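PDB 2YMZ: galectin 2 from Gallus gallus, which probably binds carbohydrates, as a lectin of the galectin family built on a beta sandwich. Local coordinates for residues A[56-61]-A[105-110]. Residues are numbered along the deposited sequence; the frame is centred on the assembly and turned at random. Where two conformers were deposited one is given.
Sequences CNSLCS and PNRHGY
H108 meets S58 with the edge of its imidazole: S58 CB lies in the ring plane, and S58 OG stands 3.2 Å from H108 NE2 in a hydrogen bond that either partner could donate. One face of the ring is covered by R107 CB, 3.8 Å above the plane. C60 SG lies on the other side, 4.6 Å from the H108 ring centroid, a distant sulfur-aromatic contact. The guanidinium of R107 is likewise used at its edge, where NH1 donates to S58 OG, in its plane, at 3.0 Å (157° at the hydrogen). A weak bond runs from R107 NH1 to N57 OD1 at 3.4 Å. The amide of N57 is turned 85° from the guanidinium plane. In this galectin beta sandwich, strand 53-60 belongs to one sheet, while 105-110 leads from strand 101-105 of the other into strand 112-120, so the bonds join this connection between the sheets to strand 53-60. R107 CG sits anti to the carbonyl carbon (chi1 -68°), and the chain runs extended to NE, taking the guanidinium past S58; NH2 is hydrogen-bonded to Q66 O on strand 63-70. N57 OD1 also accepts the backbone N-H of S58 (S58 N to N57 OD1 2.8 Å), which comes from above the carbonyl plane.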
ATOM      1  N   CYS A  56      -6.529  -7.691  19.602  1.00 16.86           N
ATOM      2  CA  CYS A  56      -5.232  -8.012  18.985  1.00 16.37           C
ATOM      3  C   CYS A  56      -4.988  -9.504  19.164  1.00 17.48           C
ATOM      4  O   CYS A  56      -5.301 -10.103  20.236  1.00 18.14           O
ATOM      5  CB  CYS A  56      -4.109  -7.228  19.653  1.00 19.35           C
ATOM      6  SG  CYS A  56      -4.223  -5.444  19.288  1.00 21.75           S
ATOM      7  N   ASN A  57      -4.350 -10.072  18.164  1.00 17.59           N
ATOM      8  CA  ASN A  57      -3.967 -11.514  18.273  1.00 17.84           C
ATOM      9  C   ASN A  57      -2.743 -11.790  17.360  1.00 20.67           C
ATOM     10  O   ASN A  57      -2.332 -10.922  16.559  1.00 18.88           O
ATOM     11  CB  ASN A  57      -5.107 -12.461  17.834  1.00 19.59           C
ATOM     12  CG  ASN A  57      -5.044 -13.850  18.530  1.00 22.80           C
ATOM     13  OD1 ASN A  57      -4.064 -14.213  19.151  1.00 21.79           O
ATOM     14  ND2 ASN A  57      -6.113 -14.622  18.427  1.00 19.30           N
ATOM     15  N   SER A  58      -2.199 -13.003  17.468  1.00 20.68           N
ATOM     16  CA  SER A  58      -1.153 -13.454  16.496  1.00 20.84           C
ATOM     17  C   SER A  58      -1.662 -14.739  15.859  1.00 24.76           C
ATOM     18  O   SER A  58      -2.577 -15.368  16.386  1.00 22.94           O
ATOM     19  CB  SER A  58       0.150 -13.726  17.265  1.00 21.19           C
ATOM     20  OG  SER A  58      -0.096 -14.607  18.364  1.00 20.39           O
ATOM     21  N   LEU A  59      -1.120 -15.106  14.692  1.00 20.24           N
ATOM     22  CA  LEU A  59      -1.577 -16.203  13.855  1.00 22.72           C
ATOM     23  C   LEU A  59      -0.288 -16.983  13.591  1.00 28.71           C
ATOM     24  O   LEU A  59       0.702 -16.354  13.169  1.00 22.66           O
ATOM     25  CB  LEU A  59      -2.175 -15.694  12.519  1.00 22.41           C
ATOM     26  CG  LEU A  59      -2.642 -16.711  11.456  1.00 25.01           C
ATOM     27  CD1 LEU A  59      -3.805 -17.498  12.115  1.00 30.04           C
ATOM     28  CD2 LEU A  59      -3.160 -16.082  10.194  1.00 27.77           C
ATOM     29  N   CYS A  60      -0.311 -18.303  13.799  1.00 30.53           N
ATOM     30  CA  CYS A  60       0.904 -19.163  13.663  0.50 37.00           C
ATOM     31  C   CYS A  60       0.469 -20.366  12.818  1.00 38.22           C
ATOM     32  O   CYS A  60      -0.329 -21.178  13.287  1.00 43.19           O
ATOM     33  CB  CYS A  60       1.431 -19.583  15.057  0.50 42.56           C
ATOM     34  SG  CYS A  60       3.165 -20.148  15.297  0.50 47.12           S
ATOM     35  N   SER A  61       0.984 -20.440  11.590  1.00 35.99           N
ATOM     36  CA  SER A  61       0.581 -21.424  10.587  1.00 44.43           C
ATOM     37  C   SER A  61      -0.935 -21.529  10.477  1.00 48.20           C
ATOM     38  O   SER A  61      -1.518 -22.623  10.534  1.00 44.08           O
ATOM     39  CB  SER A  61       1.255 -22.788  10.826  1.00 49.47           C
ATOM     40  OG  SER A  61       2.663 -22.620  10.795  1.00 55.11           O
ATOM     41  N   PRO A 105       2.381  -8.085  22.748  1.00 26.24           N
ATOM     42  CA  PRO A 105       3.699  -8.715  22.765  1.00 25.85           C
ATOM     43  C   PRO A 105       4.096  -9.290  21.433  1.00 23.27           C
ATOM     44  O   PRO A 105       3.276  -9.781  20.655  1.00 24.62           O
ATOM     45  CB  PRO A 105       3.544  -9.866  23.770  1.00 28.45           C
ATOM     46  CG  PRO A 105       2.087 -10.214  23.680  1.00 26.70           C
ATOM     47  CD  PRO A 105       1.411  -8.869  23.566  1.00 24.84           C
ATOM     48  N   ASN A 106       5.389  -9.144  21.143  1.00 23.59           N
ATOM     49  CA  ASN A 106       5.984  -9.824  19.997  1.00 25.16           C
ATOM     50  C   ASN A 106       6.283 -11.220  20.436  1.00 29.98           C
ATOM     51  O   ASN A 106       7.473 -11.562  20.681  1.00 28.53           O
ATOM     52  CB  ASN A 106       7.321  -9.097  19.590  1.00 26.68           C
ATOM     53  CG  ASN A 106       7.954  -9.678  18.352  1.00 26.57           C
ATOM     54  OD1 ASN A 106       7.407 -10.541  17.702  1.00 25.37           O
ATOM     55  ND2 ASN A 106       9.165  -9.170  17.990  1.00 27.89           N
ATOM     56  N   ARG A 107       5.218 -12.022  20.561  1.00 28.98           N
ATOM     57  CA  ARG A 107       5.258 -13.373  21.125  1.00 32.82           C
ATOM     58  C   ARG A 107       6.221 -14.298  20.470  1.00 33.22           C
ATOM     59  O   ARG A 107       6.852 -15.111  21.156  1.00 35.74           O
ATOM     60  CB  ARG A 107       3.887 -14.045  20.915  1.00 31.29           C
ATOM     61  CG  ARG A 107       2.832 -13.411  21.720  1.00 31.25           C
ATOM     62  CD  ARG A 107       1.497 -13.993  21.285  1.00 29.32           C
ATOM     63  NE  ARG A 107       0.612 -13.552  22.321  1.00 33.99           N
ATOM     64  CZ  ARG A 107      -0.700 -13.594  22.216  1.00 30.53           C
ATOM     65  NH1 ARG A 107      -1.228 -13.999  21.078  1.00 23.34           N
ATOM     66  NH2 ARG A 107      -1.427 -13.195  23.265  1.00 28.29           N
ATOM     67  N   HIS A 108       6.301 -14.249  19.136  1.00 31.36           N
ATOM     68  CA  HIS A 108       7.043 -15.263  18.440  1.00 33.92           C
ATOM     69  C   HIS A 108       8.428 -14.762  18.056  1.00 33.32           C
ATOM     70  O   HIS A 108       9.159 -15.429  17.343  1.00 33.36           O
ATOM     71  CB  HIS A 108       6.238 -15.763  17.256  1.00 38.54           C
ATOM     72  CG  HIS A 108       4.813 -16.077  17.619  1.00 42.09           C
ATOM     73  ND1 HIS A 108       4.457 -17.171  18.387  1.00 45.31           N
ATOM     74  CD2 HIS A 108       3.651 -15.434  17.321  1.00 48.47           C
ATOM     75  CE1 HIS A 108       3.146 -17.181  18.555  1.00 51.79           C
ATOM     76  NE2 HIS A 108       2.632 -16.132  17.928  1.00 54.99           N
ATOM     77  N   GLY A 109       8.778 -13.589  18.558  1.00 31.95           N
ATOM     78  CA  GLY A 109      10.148 -13.104  18.397  1.00 37.89           C
ATOM     79  C   GLY A 109      10.559 -12.721  16.993  1.00 35.74           C
ATOM     80  O   GLY A 109      11.741 -12.745  16.668  1.00 36.51           O
ATOM     81  N   TYR A 110       9.602 -12.297  16.157  1.00 30.24           N
ATOM     82  CA  TYR A 110       9.960 -11.753  14.833  1.00 30.71           C
ATOM     83  C   TYR A 110      11.065 -10.722  14.941  1.00 30.58           C
ATOM     84  O   TYR A 110      11.005  -9.805  15.782  1.00 29.25           O
ATOM     85  CB  TYR A 110       8.764 -10.976  14.224  1.00 31.10           C
ATOM     86  CG  TYR A 110       7.688 -11.847  13.633  1.00 31.40           C
ATOM     87  CD1 TYR A 110       6.878 -12.628  14.437  1.00 30.83           C
ATOM     88  CD2 TYR A 110       7.513 -11.891  12.251  1.00 31.56           C
ATOM     89  CE1 TYR A 110       5.901 -13.458  13.899  1.00 33.31           C
ATOM     90  CE2 TYR A 110       6.537 -12.706  11.682  1.00 35.78           C
ATOM     91  CZ  TYR A 110       5.723 -13.478  12.534  1.00 35.21           C
ATOM     92  OH  TYR A 110       4.735 -14.271  11.981  1.00 38.86           O
TER